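PDB 2IVF: ethylbenzene dehydrogenase alpha-subunit, which is the large subunit of a molybdenum enzyme of the molybdopterin oxidoreductase family, and binds molybdenum, two pterin guanine dinucleotides and an iron-sulfur cluster. Local coordinates for residues P146-G151 and K159-D164. Numbering follows the deposited sequence.
Sequences PLKRVG and KRVSWD
Lys148 and Lys159 form the hydrogen-bonded pair of an antiparallel beta hairpin, strands 147-149 and 158-160, at the edge of a mixed sheet in the molybdopterin oxidoreductase fold, where 158-160 is the outermost strand within this chain. Lys148 N reaches Lys159 O at 2.7 Å, and Lys159 N returns to Lys148 O at 3.0 Å. Past the non-hydrogen-bonded pair Leu147-Arg160, the ladder closes with Val161 N donating to Pro146 O at 2.9 Å, from a position 38° out of the carbonyl plane. The same oxygen also takes a CA-H...O contact from Arg160 CA.

Apolar contacts run beside the ladder, around Lys148 and Lys159. CG1 of Val161 lies against CB of Lys148 at 3.6 Å, the two side chains crossing at about a right angle. Toward the turn, CG2 of Val150 packs on CB of Lys159 at 3.8 Å.

The charged ends lead away from the hairpin. The Lys148 chain leaves with CG opposite the backbone N (chi1 175°) and stays extended, which carries NZ to salt bridges with Asp169 and Glu165 of helix 163-181, while Arg160 extends its guanidinium to a salt bridge with Glu683.

The strand then gives way to helix 163-181, with Ser162 as N-cap, its OG bonded to Glu165 N. Trp163 turns its indole back to Pro146 here; its NE1 bonds to Glu683 O, which helps to hold the ring's rotation. In the CH-pi contact, Pro146 CG sits over the indole face, 3.7 Å from the centroid of the five-membered ring and 14° off its normal.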
loop_
_atom_site.group_PDB
_atom_site.type_symbol
_atom_site.label_atom_id
_atom_site.label_comp_id
_atom_site.label_asym_id
_atom_site.label_seq_id
_atom_site.Cartn_x
_atom_site.Cartn_y
_atom_site.Cartn_z
ATOM N N PRO A 146 11.015 -8.141 -26.095
ATOM C CA PRO A 146 10.211 -9.349 -26.231
ATOM C C PRO A 146 11.043 -10.551 -25.915
ATOM O O PRO A 146 12.188 -10.640 -26.367
ATOM C CB PRO A 146 9.804 -9.353 -27.690
ATOM C CG PRO A 146 9.930 -7.949 -28.144
ATOM C CD PRO A 146 11.085 -7.385 -27.363
ATOM N N LEU A 147 10.479 -11.447 -25.122
ATOM C CA LEU A 147 11.159 -12.664 -24.705
ATOM C C LEU A 147 10.407 -13.852 -25.217
ATOM O O LEU A 147 9.162 -13.872 -25.169
ATOM C CB LEU A 147 11.160 -12.715 -23.183
ATOM C CG LEU A 147 11.940 -11.580 -22.535
ATOM C CD1 LEU A 147 11.729 -11.627 -20.971
ATOM C CD2 LEU A 147 13.397 -11.661 -22.953
ATOM N N LYS A 148 11.163 -14.860 -25.615
ATOM C CA LYS A 148 10.622 -16.122 -26.029
ATOM C C LYS A 148 11.184 -17.250 -25.153
ATOM O O LYS A 148 12.380 -17.333 -24.910
ATOM C CB LYS A 148 10.951 -16.360 -27.496
ATOM C CG LYS A 148 10.514 -17.740 -28.023
ATOM C CD LYS A 148 10.456 -17.663 -29.530
ATOM C CE LYS A 148 10.099 -18.933 -30.194
ATOM N NZ LYS A 148 9.653 -18.559 -31.584
ATOM N N ARG A 149 10.294 -18.127 -24.729
ATOM C CA ARG A 149 10.641 -19.242 -23.892
ATOM C C ARG A 149 11.638 -20.151 -24.578
ATOM O O ARG A 149 11.480 -20.523 -25.749
ATOM C CB ARG A 149 9.381 -20.059 -23.567
ATOM C CG ARG A 149 9.640 -21.342 -22.844
ATOM C CD ARG A 149 8.324 -21.946 -22.348
ATOM N NE ARG A 149 7.431 -22.373 -23.445
ATOM C CZ ARG A 149 7.462 -23.541 -24.080
ATOM N NH1 ARG A 149 8.386 -24.467 -23.811
ATOM N NH2 ARG A 149 6.569 -23.782 -25.038
ATOM N N VAL A 150 12.640 -20.538 -23.798
ATOM C CA VAL A 150 13.645 -21.458 -24.220
ATOM C C VAL A 150 13.526 -22.838 -23.574
ATOM O O VAL A 150 13.700 -23.835 -24.259
ATOM C CB VAL A 150 15.043 -20.854 -23.972
ATOM C CG1 VAL A 150 16.135 -21.931 -24.105
ATOM C CG2 VAL A 150 15.289 -19.760 -25.005
ATOM N N GLY A 151 13.262 -22.886 -22.271
ATOM C CA GLY A 151 13.106 -24.166 -21.574
ATOM C C GLY A 151 11.636 -24.557 -21.508
ATOM O O GLY A 151 10.862 -24.272 -22.434
ATOM N N LYS A 159 14.976 -16.061 -24.164
ATOM C CA LYS A 159 15.800 -15.337 -25.125
ATOM C C LYS A 159 15.022 -14.159 -25.694
ATOM O O LYS A 159 13.782 -14.170 -25.780
ATOM C CB LYS A 159 16.253 -16.270 -26.235
ATOM C CG LYS A 159 15.224 -16.550 -27.322
ATOM C CD LYS A 159 15.763 -17.597 -28.282
ATOM C CE LYS A 159 14.693 -18.124 -29.226
ATOM N NZ LYS A 159 15.238 -19.122 -30.174
ATOM N N ARG A 160 15.759 -13.104 -25.994
ATOM C CA ARG A 160 15.193 -11.952 -26.618
ATOM C C ARG A 160 14.871 -12.315 -28.064
ATOM O O ARG A 160 15.662 -12.980 -28.724
ATOM C CB ARG A 160 16.247 -10.868 -26.640
ATOM C CG ARG A 160 15.811 -9.585 -27.278
ATOM C CD ARG A 160 16.999 -8.647 -27.400
ATOM N NE ARG A 160 16.617 -7.401 -28.079
ATOM C CZ ARG A 160 17.454 -6.386 -28.325
ATOM N NH1 ARG A 160 18.732 -6.434 -27.934
ATOM N NH2 ARG A 160 17.008 -5.303 -28.961
ATOM N N VAL A 161 13.722 -11.851 -28.557
ATOM C CA VAL A 161 13.395 -11.918 -29.983
ATOM C C VAL A 161 12.820 -10.571 -30.392
ATOM O O VAL A 161 12.562 -9.746 -29.522
ATOM C CB VAL A 161 12.349 -13.006 -30.241
ATOM C CG1 VAL A 161 12.895 -14.363 -29.795
ATOM C CG2 VAL A 161 11.069 -12.669 -29.488
ATOM N N SER A 162 12.579 -10.382 -31.688
ATOM C CA SER A 162 12.014 -9.157 -32.188
ATOM C C SER A 162 10.527 -9.167 -31.949
ATOM O O SER A 162 9.908 -10.232 -31.821
ATOM C CB SER A 162 12.267 -8.956 -33.668
ATOM O OG SER A 162 11.629 -9.962 -34.455
ATOM N N TRP A 163 9.943 -7.975 -31.915
ATOM C CA TRP A 163 8.491 -7.858 -31.893
ATOM C C TRP A 163 7.895 -8.594 -33.102
ATOM O O TRP A 163 6.845 -9.199 -33.041
ATOM C CB TRP A 163 8.067 -6.400 -31.938
ATOM C CG TRP A 163 7.953 -5.783 -30.644
ATOM C CD1 TRP A 163 8.886 -5.047 -30.009
ATOM C CD2 TRP A 163 6.825 -5.839 -29.795
ATOM N NE1 TRP A 163 8.423 -4.645 -28.778
ATOM C CE2 TRP A 163 7.138 -5.106 -28.635
ATOM C CE3 TRP A 163 5.567 -6.438 -29.900
ATOM C CZ2 TRP A 163 6.239 -4.946 -27.591
ATOM C CZ3 TRP A 163 4.671 -6.273 -28.869
ATOM C CH2 TRP A 163 5.011 -5.538 -27.723
ATOM N N ASP A 164 8.574 -8.529 -34.205
ATOM C CA ASP A 164 8.097 -9.197 -35.397
ATOM C C ASP A 164 7.960 -10.704 -35.205
ATOM O O ASP A 164 6.952 -11.298 -35.567
ATOM C CB ASP A 164 9.066 -8.934 -36.518
ATOM C CG ASP A 164 8.433 -9.092 -37.845
ATOM O OD1 ASP A 164 7.675 -8.168 -38.207
ATOM O OD2 ASP A 164 8.699 -10.139 -38.489
#